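Local atomic coordinates of Serine/threonine-protein phosphatase 2A regulatory subunit B'' subunit alpha (PDB entry 4I5J), a protein that is a calcium-binding EF-hand regulatory subunit of protein phosphatase 2A, thought to modulate the substrate selectivity, activity and location of the catalytic enzyme. Residues 12-17 / 80-85; 88-93 / 108-113; 217-222 / 271-276. One frame throughout, in Å; residues are numbered along the deposited sequence.

How the interactions relate
The three contacts follow one another along the chain. Interactions 1 and 2 are neighbours, with centres 15 Å apart, and they touch through Phe16, Ile85, Phe90 and Leu91; the consecutive helices 82-86 and 90-97 carry one half of each. Interaction 3 lies on the opposite side of the chain's centre, its nearest atoms about 18 Å from interaction 2. Interaction 1 is a buried, largely apolar helix pairing with no hydrogen bond across it. Interaction 2 is partly buried, with an aromatic interior and a hydrated polar margin. Interaction 3 is buried yet mixed: an amide and a guanidinium of the helix leaving the calcium-binding loop lie against the start of the short helix 273-277.

Interaction 1. Residues 12-17 / 80-85; sequences DASKFI and ITSTEI
Glu84 OE1, gripped by Thr81 N and by the side-chain amide of Asn73, steadies the first turn of a helix whose Ser82 and Ile85 press against Ala13 and Ile17. The bond from Thr81 N spans 3.3 Å to Glu84 OE1 and arrives from above the carboxylate plane, 46° out of it. Glu84 N returns the favour at 3.2 Å to Thr81 OG1, which completes a capping box. Glu84 OE2 is taken by Ser75.

Across the contact itself no hydrogen bond forms, and the fit is one of shape. Ala13 lets the two helices come close: its CB sits 3.3 Å from Ser82 O, with the CB of Ser82 and of Ile85 also about it. Ile17 reaches further, because its CG1 branch lies beside the backbone N (chi1 -60°) and carries CD1 over the start of the other helix, 3.8 Å from Ile80 O. The two isoleucines slide past each other in opposite directions, Ile17 CD1 meeting Ile85 CD1 at 3.6 Å. Ile85 CD1 also comes obliquely against the Phe16 ring, 3.3 Å from Phe16 CD2, the two side chains crossing at about a right angle. At the border, Ser14 OG lies 3.9 Å from Ser82 CB but spends its hydrogen bond on His9 O.

Leu28, which touches Phe16 and Ile17, shares a backbone hydrogen bond with Ile80. With Asn73, Ser75 and Glu84 spaced as in an EF-hand loop after helix 54-72, the arrangement is consistent with a pair of EF-hands joined helix to helix and loop to loop.

Interaction 2. Residues 88-93 / 108-113; sequences SNFLQT and DYFSYE
Tyr109 is the side chain round which this contact closes, its ring taking Phe90 over one face and Asn89 and Thr93 at its edge. On the tight side the edge of Phe90 meets the face of Tyr109 in a T-shaped stack, centroids 5.4 Å apart and planes at 83°. Phe90 CE1 also approaches Phe110 CZ at 4.0 Å, and the Thr93 methyl CG2 fills in at the edge of the Phe110 ring. A classic gamma turn centred on Tyr109, closed by Phe110 N to Asp108 O at 2.7 Å, presents both rings to the helix start.

The other side is polar and hydrated. Asn89 CG stands between its backbone N and carbonyl carbon (chi1 66°), which swings the amide to Tyr109 and Asp108. Tyr109 OH donates to Asn89 OD1 at 2.6 Å, nearly along the C=O axis; Asn89 ND2 meets Asp108 OD2 at 2.7 Å (N-H...acceptor 132°), from above the carboxylate plane. A water donates to both Asp108 OD2 and Thr93 OG1. That hydroxyl in turn donates to Asn89 O, which Thr93 N reaches from the opposite face.

Helix 54-72 backs the aromatic side: Tyr109 touches Thr71 and Val72, Phe90 rests on Ile68. Leu91 meets Phe16 of helix 12-20.

Interaction 3. Residues 217-222 / 271-276; sequences EEQCER and FNLEKY
Leu273 supplies the apolar part of this contact, lying antiparallel to Arg222 so that the two side chains run past each other in opposite directions. Its CG is anti to the backbone N (chi1 -175°), which sends the branch toward the arginine, Leu273 CD2 lying 3.8 Å from Arg222 CD and equally near its CB. The arginine chain, extended from CG to NE, then carries its head along the leucine, and Arg222 NH1 comes obliquely to within 3.8 Å of Leu273 CB.

The amide contacts belong to Gln219. Bent at chi2 (-83°), this side chain lays its head against the backbone that enters the last helix: NE2 is 3.5 Å from Phe271 N and 3.4 Å from Leu273 N. The latter pair are both donors, so closeness here is packing and not a bond.

No hydrogen bond crosses the contact; those that form lie within a segment or lead outside it. Gln219 OE1 accepts a weak, bent bond from Arg222 NH1, 3.4 Å away, which at most loosely links the two side chains; Arg222 NH2 has weak bonds to Gln144 O and Ser146 O. On the other side Asn272 is the N-cap, its OD1 taking Lys275 N at 3.0 Å from above the carbonyl plane.

Helix 209-226, which carries the calcium ligand Glu211, thus receives the short helix 273-277 on its flank, where Met223 and Met226 extend the bed for Leu273. Phe271 turns the other way, its ring meeting Trp195 of helix 189-199 and touching Ile150 of helix 148-154.

Interaction 1. Residues 12-17 / 80-85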
loop_
_atom_site.group_PDB
_atom_site.type_symbol
_atom_site.label_atom_id
_atom_site.label_comp_id
_atom_site.label_asym_id
_atom_site.label_seq_id
_atom_site.Cartn_x
_atom_site.Cartn_y
_atom_site.Cartn_z
ATOM N N ASP A 12 -26.967 -0.917 3.996
ATOM C CA ASP A 12 -26.173 -2.001 4.559
ATOM C C ASP A 12 -24.913 -1.443 5.201
ATOM O O ASP A 12 -24.516 -1.866 6.279
ATOM C CB ASP A 12 -25.788 -3.017 3.473
ATOM C CG ASP A 12 -26.978 -3.839 2.980
ATOM O OD1 ASP A 12 -28.113 -3.560 3.409
ATOM O OD2 ASP A 12 -26.780 -4.750 2.139
ATOM N N ALA A 13 -24.291 -0.491 4.517
ATOM C CA ALA A 13 -23.070 0.143 4.994
ATOM C C ALA A 13 -23.328 0.810 6.337
ATOM O O ALA A 13 -22.599 0.585 7.289
ATOM C CB ALA A 13 -22.573 1.158 3.972
ATOM N N SER A 14 -24.393 1.605 6.408
ATOM C CA SER A 14 -24.785 2.289 7.640
ATOM C C SER A 14 -25.089 1.332 8.797
ATOM O O SER A 14 -24.686 1.583 9.936
ATOM C CB SER A 14 -25.983 3.201 7.387
ATOM O OG SER A 14 -25.595 4.327 6.618
ATOM N N LYS A 15 -25.783 0.235 8.508
ATOM C CA LYS A 15 -26.080 -0.748 9.551
ATOM C C LYS A 15 -24.816 -1.494 9.979
ATOM O O LYS A 15 -24.669 -1.873 11.136
ATOM C CB LYS A 15 -27.131 -1.751 9.083
ATOM C CG LYS A 15 -28.516 -1.160 8.770
ATOM C CD LYS A 15 -29.395 -2.224 8.064
ATOM C CE LYS A 15 -30.700 -1.653 7.502
ATOM N NZ LYS A 15 -31.466 -2.695 6.744
ATOM N N PHE A 16 -23.909 -1.731 9.039
ATOM C CA PHE A 16 -22.666 -2.404 9.380
ATOM C C PHE A 16 -21.864 -1.552 10.354
ATOM O O PHE A 16 -21.326 -2.058 11.351
ATOM C CB PHE A 16 -21.833 -2.662 8.125
ATOM C CG PHE A 16 -20.507 -3.318 8.407
ATOM C CD1 PHE A 16 -20.422 -4.685 8.582
ATOM C CD2 PHE A 16 -19.344 -2.561 8.496
ATOM C CE1 PHE A 16 -19.197 -5.294 8.836
ATOM C CE2 PHE A 16 -18.118 -3.159 8.748
ATOM C CZ PHE A 16 -18.046 -4.528 8.920
ATOM N N ILE A 17 -21.769 -0.262 10.043
ATOM C CA ILE A 17 -21.056 0.681 10.886
ATOM C C ILE A 17 -21.648 0.649 12.302
ATOM O O ILE A 17 -20.915 0.488 13.271
ATOM C CB ILE A 17 -21.137 2.115 10.333
ATOM C CG1 ILE A 17 -20.533 2.203 8.924
ATOM C CG2 ILE A 17 -20.475 3.098 11.291
ATOM C CD1 ILE A 17 -19.049 2.164 8.867
ATOM N N ILE A 80 -13.037 4.351 8.953
ATOM C CA ILE A 80 -13.873 3.944 7.833
ATOM C C ILE A 80 -15.310 4.466 7.976
ATOM O O ILE A 80 -15.940 4.312 9.022
ATOM C CB ILE A 80 -13.812 2.410 7.628
ATOM C CG1 ILE A 80 -12.479 2.045 6.972
ATOM C CG2 ILE A 80 -14.983 1.902 6.776
ATOM C CD1 ILE A 80 -12.281 0.537 6.797
ATOM N N THR A 81 -15.806 5.099 6.916
ATOM C CA THR A 81 -17.157 5.650 6.894
ATOM C C THR A 81 -18.088 4.721 6.121
ATOM O O THR A 81 -17.640 3.792 5.442
ATOM C CB THR A 81 -17.188 7.004 6.180
ATOM O OG1 THR A 81 -16.651 6.846 4.861
ATOM C CG2 THR A 81 -16.364 8.066 6.936
ATOM N N SER A 82 -19.388 4.973 6.206
ATOM C CA SER A 82 -20.345 4.162 5.463
ATOM C C SER A 82 -20.163 4.365 3.964
ATOM O O SER A 82 -20.357 3.425 3.174
ATOM C CB SER A 82 -21.777 4.487 5.872
ATOM O OG SER A 82 -22.069 5.835 5.559
ATOM N N THR A 83 -19.785 5.584 3.577
ATOM C CA THR A 83 -19.528 5.901 2.167
ATOM C C THR A 83 -18.404 5.024 1.640
ATOM O O THR A 83 -18.505 4.438 0.555
ATOM C CB THR A 83 -19.120 7.385 1.962
ATOM O OG1 THR A 83 -20.153 8.239 2.455
ATOM C CG2 THR A 83 -18.920 7.684 0.508
ATOM N N GLU A 84 -17.346 4.905 2.435
ATOM C CA GLU A 84 -16.214 4.082 2.049
ATOM C C GLU A 84 -16.585 2.610 1.935
ATOM O O GLU A 84 -16.125 1.917 1.026
ATOM C CB GLU A 84 -15.039 4.303 3.001
ATOM C CG GLU A 84 -14.497 5.720 2.862
ATOM C CD GLU A 84 -13.360 6.006 3.811
ATOM O OE1 GLU A 84 -13.261 5.308 4.849
ATOM O OE2 GLU A 84 -12.572 6.924 3.522
ATOM N N ILE A 85 -17.439 2.125 2.828
ATOM C CA ILE A 85 -17.842 0.738 2.731
ATOM C C ILE A 85 -18.717 0.520 1.509
ATOM O O ILE A 85 -18.586 -0.493 0.793
ATOM C CB ILE A 85 -18.558 0.268 3.988
ATOM C CG1 ILE A 85 -17.567 0.223 5.137
ATOM C CG2 ILE A 85 -19.120 -1.139 3.788
ATOM C CD1 ILE A 85 -18.148 -0.266 6.397
#

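Interaction 2. Residues 88-93 / 108-113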
loop_
_atom_site.group_PDB
_atom_site.type_symbol
_atom_site.label_atom_id
_atom_site.label_comp_id
_atom_site.label_asym_id
_atom_site.label_seq_id
_atom_site.Cartn_x
_atom_site.Cartn_y
_atom_site.Cartn_z
ATOM N N SER A 88 -16.940 -0.038 -1.671
ATOM C CA SER A 88 -16.037 -1.185 -1.664
ATOM C C SER A 88 -16.794 -2.496 -1.851
ATOM O O SER A 88 -18.017 -2.516 -1.817
ATOM C CB SER A 88 -15.289 -1.243 -0.327
ATOM O OG SER A 88 -16.117 -1.816 0.676
ATOM N N ASN A 89 -16.066 -3.599 -2.017
ATOM C CA ASN A 89 -16.693 -4.917 -2.049
ATOM C C ASN A 89 -16.585 -5.637 -0.715
ATOM O O ASN A 89 -16.635 -6.872 -0.672
ATOM C CB ASN A 89 -16.083 -5.803 -3.160
ATOM C CG ASN A 89 -14.629 -6.159 -2.895
ATOM O OD1 ASN A 89 -14.002 -5.603 -1.999
ATOM N ND2 ASN A 89 -14.091 -7.098 -3.667
ATOM N N PHE A 90 -16.428 -4.895 0.381
ATOM C CA PHE A 90 -16.214 -5.579 1.660
ATOM C C PHE A 90 -17.442 -6.368 2.125
ATOM O O PHE A 90 -17.335 -7.522 2.514
ATOM C CB PHE A 90 -15.762 -4.628 2.776
ATOM C CG PHE A 90 -15.479 -5.345 4.074
ATOM C CD1 PHE A 90 -14.398 -6.221 4.171
ATOM C CD2 PHE A 90 -16.297 -5.169 5.178
ATOM C CE1 PHE A 90 -14.132 -6.914 5.347
ATOM C CE2 PHE A 90 -16.030 -5.842 6.367
ATOM C CZ PHE A 90 -14.946 -6.727 6.450
ATOM N N LEU A 91 -18.610 -5.745 2.100
ATOM C CA LEU A 91 -19.788 -6.440 2.596
ATOM C C LEU A 91 -20.089 -7.624 1.708
ATOM O O LEU A 91 -20.399 -8.696 2.213
ATOM C CB LEU A 91 -20.981 -5.496 2.719
ATOM C CG LEU A 91 -20.821 -4.421 3.801
ATOM C CD1 LEU A 91 -22.100 -3.624 3.974
ATOM C CD2 LEU A 91 -20.415 -5.074 5.113
ATOM N N GLN A 92 -19.961 -7.456 0.389
ATOM C CA GLN A 92 -20.118 -8.597 -0.533
ATOM C C GLN A 92 -19.114 -9.707 -0.233
ATOM O O GLN A 92 -19.442 -10.887 -0.264
ATOM C CB GLN A 92 -19.963 -8.164 -1.993
ATOM C CG GLN A 92 -19.882 -9.337 -2.947
ATOM C CD GLN A 92 -19.252 -8.961 -4.258
ATOM O OE1 GLN A 92 -18.766 -7.835 -4.438
ATOM N NE2 GLN A 92 -19.242 -9.899 -5.184
ATOM N N THR A 93 -17.876 -9.334 0.074
ATOM C CA THR A 93 -16.869 -10.335 0.404
ATOM C C THR A 93 -17.241 -11.092 1.700
ATOM O O THR A 93 -16.967 -12.280 1.836
ATOM C CB THR A 93 -15.469 -9.688 0.564
ATOM O OG1 THR A 93 -15.068 -9.096 -0.679
ATOM C CG2 THR A 93 -14.443 -10.736 0.944
ATOM N N ASP A 108 -9.775 -11.336 -1.914
ATOM C CA ASP A 108 -9.835 -9.993 -1.347
ATOM C C ASP A 108 -9.851 -10.116 0.168
ATOM O O ASP A 108 -10.656 -10.859 0.709
ATOM C CB ASP A 108 -11.076 -9.238 -1.810
ATOM C CG ASP A 108 -11.097 -9.001 -3.312
ATOM O OD1 ASP A 108 -10.025 -8.769 -3.909
ATOM O OD2 ASP A 108 -12.201 -9.044 -3.888
ATOM N N TYR A 109 -8.940 -9.395 0.827
ATOM C CA TYR A 109 -8.873 -9.267 2.290
ATOM C C TYR A 109 -8.414 -10.509 3.023
ATOM O O TYR A 109 -7.434 -10.445 3.750
ATOM C CB TYR A 109 -10.195 -8.792 2.916
ATOM C CG TYR A 109 -10.838 -7.639 2.185
ATOM C CD1 TYR A 109 -12.009 -7.838 1.475
ATOM C CD2 TYR A 109 -10.270 -6.363 2.190
ATOM C CE1 TYR A 109 -12.610 -6.823 0.793
ATOM C CE2 TYR A 109 -10.871 -5.313 1.475
ATOM C CZ TYR A 109 -12.045 -5.574 0.775
ATOM O OH TYR A 109 -12.717 -4.607 0.071
ATOM N N PHE A 110 -9.118 -11.631 2.829
ATOM C CA PHE A 110 -9.084 -12.740 3.787
ATOM C C PHE A 110 -8.115 -13.878 3.563
ATOM O O PHE A 110 -7.882 -14.667 4.488
ATOM C CB PHE A 110 -10.484 -13.333 3.947
ATOM C CG PHE A 110 -11.412 -12.426 4.670
ATOM C CD1 PHE A 110 -12.299 -11.627 3.973
ATOM C CD2 PHE A 110 -11.364 -12.334 6.049
ATOM C CE1 PHE A 110 -13.137 -10.759 4.646
ATOM C CE2 PHE A 110 -12.215 -11.475 6.732
ATOM C CZ PHE A 110 -13.090 -10.683 6.034
ATOM N N SER A 111 -7.589 -13.986 2.349
ATOM C CA SER A 111 -6.797 -15.148 1.954
ATOM C C SER A 111 -5.695 -15.434 2.931
ATOM O O SER A 111 -4.938 -14.522 3.271
ATOM C CB SER A 111 -6.157 -14.899 0.603
ATOM O OG SER A 111 -5.193 -15.896 0.302
ATOM N N TYR A 112 -5.597 -16.690 3.380
ATOM C CA TYR A 112 -4.526 -17.069 4.293
ATOM C C TYR A 112 -3.202 -17.161 3.565
ATOM O O TYR A 112 -2.169 -16.730 4.092
ATOM C CB TYR A 112 -4.797 -18.401 5.031
ATOM C CG TYR A 112 -3.769 -18.598 6.115
ATOM C CD1 TYR A 112 -3.929 -17.998 7.352
ATOM C CD2 TYR A 112 -2.596 -19.311 5.871
ATOM C CE1 TYR A 112 -2.972 -18.140 8.347
ATOM C CE2 TYR A 112 -1.644 -19.450 6.834
ATOM C CZ TYR A 112 -1.830 -18.868 8.075
ATOM O OH TYR A 112 -0.865 -19.029 9.045
ATOM N N GLU A 113 -3.236 -17.729 2.361
ATOM C CA GLU A 113 -2.055 -17.842 1.507
ATOM C C GLU A 113 -1.411 -16.480 1.260
ATOM O O GLU A 113 -0.182 -16.348 1.245
ATOM C CB GLU A 113 -2.434 -18.436 0.142
ATOM C CG GLU A 113 -2.599 -19.951 0.107
ATOM C CD GLU A 113 -3.265 -20.455 -1.178
ATOM O OE1 GLU A 113 -3.698 -19.625 -2.009
ATOM O OE2 GLU A 113 -3.360 -21.689 -1.353
HETATM O O HOH W 1 -14.379 -10.272 -2.984
#

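Interaction 3. Residues 217-222 / 271-276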
loop_
_atom_site.group_PDB
_atom_site.type_symbol
_atom_site.label_atom_id
_atom_site.label_comp_id
_atom_site.label_asym_id
_atom_site.label_seq_id
_atom_site.Cartn_x
_atom_site.Cartn_y
_atom_site.Cartn_z
ATOM N N GLU A 217 17.722 12.031 -10.474
ATOM C CA GLU A 217 19.155 12.265 -10.360
ATOM C C GLU A 217 19.867 11.164 -9.572
ATOM O O GLU A 217 21.052 10.928 -9.775
ATOM C CB GLU A 217 19.402 13.652 -9.741
ATOM C CG GLU A 217 20.738 14.322 -10.120
ATOM C CD GLU A 217 21.699 14.316 -8.945
ATOM O OE1 GLU A 217 21.237 14.043 -7.800
ATOM O OE2 GLU A 217 22.902 14.572 -9.166
ATOM N N GLU A 218 19.155 10.480 -8.678
ATOM C CA GLU A 218 19.741 9.301 -8.035
ATOM C C GLU A 218 19.810 8.149 -9.016
ATOM O O GLU A 218 20.823 7.466 -9.074
ATOM C CB GLU A 218 18.993 8.860 -6.770
ATOM C CG GLU A 218 19.717 7.745 -6.010
ATOM C CD GLU A 218 18.813 6.995 -5.046
ATOM O OE1 GLU A 218 17.644 7.397 -4.893
ATOM O OE2 GLU A 218 19.268 5.998 -4.443
ATOM N N GLN A 219 18.745 7.931 -9.788
ATOM C CA GLN A 219 18.774 6.907 -10.834
ATOM C C GLN A 219 19.913 7.255 -11.794
ATOM O O GLN A 219 20.540 6.371 -12.388
ATOM C CB GLN A 219 17.459 6.881 -11.626
ATOM C CG GLN A 219 16.193 6.826 -10.808
ATOM C CD GLN A 219 15.844 5.412 -10.373
ATOM O OE1 GLN A 219 16.332 4.934 -9.345
ATOM N NE2 GLN A 219 14.985 4.734 -11.151
ATOM N N CYS A 220 20.186 8.550 -11.957
ATOM C CA CYS A 220 21.346 8.920 -12.768
ATOM C C CYS A 220 22.669 8.561 -12.066
ATOM O O CYS A 220 23.516 7.886 -12.657
ATOM C CB CYS A 220 21.296 10.381 -13.206
ATOM S SG CYS A 220 19.940 10.707 -14.385
ATOM N N GLU A 221 22.825 8.983 -10.807
ATOM C CA GLU A 221 23.986 8.602 -10.003
ATOM C C GLU A 221 24.194 7.088 -10.013
ATOM O O GLU A 221 25.325 6.620 -9.956
ATOM C CB GLU A 221 23.852 9.091 -8.557
ATOM C CG GLU A 221 24.084 10.578 -8.342
ATOM C CD GLU A 221 23.840 10.992 -6.893
ATOM O OE1 GLU A 221 23.724 10.096 -6.020
ATOM O OE2 GLU A 221 23.752 12.210 -6.631
ATOM N N ARG A 222 23.099 6.335 -10.094
ATOM C CA ARG A 222 23.161 4.872 -10.176
ATOM C C ARG A 222 23.670 4.446 -11.546
ATOM O O ARG A 222 24.739 3.843 -11.659
ATOM C CB ARG A 222 21.782 4.244 -9.942
ATOM C CG ARG A 222 21.472 3.809 -8.504
ATOM C CD ARG A 222 20.009 3.352 -8.396
ATOM N NE ARG A 222 19.726 2.520 -7.227
ATOM C CZ ARG A 222 18.532 1.987 -6.968
ATOM N NH1 ARG A 222 17.521 2.212 -7.792
ATOM N NH2 ARG A 222 18.343 1.236 -5.890
ATOM N N PHE A 271 11.915 5.640 -9.625
ATOM C CA PHE A 271 12.488 5.004 -8.443
ATOM C C PHE A 271 12.584 3.475 -8.424
ATOM O O PHE A 271 12.919 2.902 -7.392
ATOM C CB PHE A 271 11.842 5.537 -7.157
ATOM C CG PHE A 271 10.362 5.274 -7.049
ATOM C CD1 PHE A 271 9.892 4.010 -6.723
ATOM C CD2 PHE A 271 9.448 6.297 -7.222
ATOM C CE1 PHE A 271 8.542 3.768 -6.601
ATOM C CE2 PHE A 271 8.095 6.062 -7.104
ATOM C CZ PHE A 271 7.642 4.789 -6.793
ATOM N N ASN A 272 12.310 2.824 -9.554
ATOM C CA ASN A 272 12.552 1.377 -9.697
ATOM C C ASN A 272 13.400 1.145 -10.957
ATOM O O ASN A 272 12.875 0.841 -12.035
ATOM C CB ASN A 272 11.230 0.582 -9.721
ATOM C CG ASN A 272 11.433 -0.940 -9.575
ATOM O OD1 ASN A 272 12.340 -1.528 -10.169
ATOM N ND2 ASN A 272 10.565 -1.576 -8.789
ATOM N N LEU A 273 14.712 1.329 -10.813
ATOM C CA LEU A 273 15.643 1.334 -11.951
ATOM C C LEU A 273 15.552 0.060 -12.759
ATOM O O LEU A 273 15.630 0.097 -13.979
ATOM C CB LEU A 273 17.085 1.513 -11.465
ATOM C CG LEU A 273 18.208 1.662 -12.502
ATOM C CD1 LEU A 273 17.936 2.844 -13.432
ATOM C CD2 LEU A 273 19.569 1.825 -11.811
ATOM N N GLU A 274 15.398 -1.063 -12.059
ATOM C CA GLU A 274 15.269 -2.384 -12.666
ATOM C C GLU A 274 14.036 -2.497 -13.551
ATOM O O GLU A 274 14.126 -2.926 -14.699
ATOM C CB GLU A 274 15.190 -3.462 -11.577
ATOM C CG GLU A 274 16.520 -3.879 -10.961
ATOM C CD GLU A 274 16.364 -5.065 -10.012
ATOM O OE1 GLU A 274 15.420 -5.045 -9.191
ATOM O OE2 GLU A 274 17.173 -6.021 -10.095
ATOM N N LYS A 275 12.879 -2.139 -13.006
ATOM C CA LYS A 275 11.628 -2.163 -13.767
ATOM C C LYS A 275 11.606 -1.092 -14.864
ATOM O O LYS A 275 10.775 -1.152 -15.769
ATOM C CB LYS A 275 10.403 -1.999 -12.848
ATOM C CG LYS A 275 10.059 -3.201 -11.978
ATOM C CD LYS A 275 8.754 -2.977 -11.195
ATOM C CE LYS A 275 8.343 -4.227 -10.385
ATOM N NZ LYS A 275 7.300 -3.960 -9.335
ATOM N N TYR A 276 12.502 -0.110 -14.775
ATOM C CA TYR A 276 12.592 0.924 -15.808
ATOM C C TYR A 276 13.311 0.389 -17.038
ATOM O O TYR A 276 12.782 0.447 -18.148
ATOM C CB TYR A 276 13.301 2.184 -15.298
ATOM C CG TYR A 276 13.608 3.202 -16.391
ATOM C CD1 TYR A 276 12.607 3.670 -17.234
ATOM C CD2 TYR A 276 14.896 3.703 -16.568
ATOM C CE1 TYR A 276 12.880 4.604 -18.229
ATOM C CE2 TYR A 276 15.178 4.640 -17.556
ATOM C CZ TYR A 276 14.166 5.088 -18.386
ATOM O OH TYR A 276 14.434 6.019 -19.378
#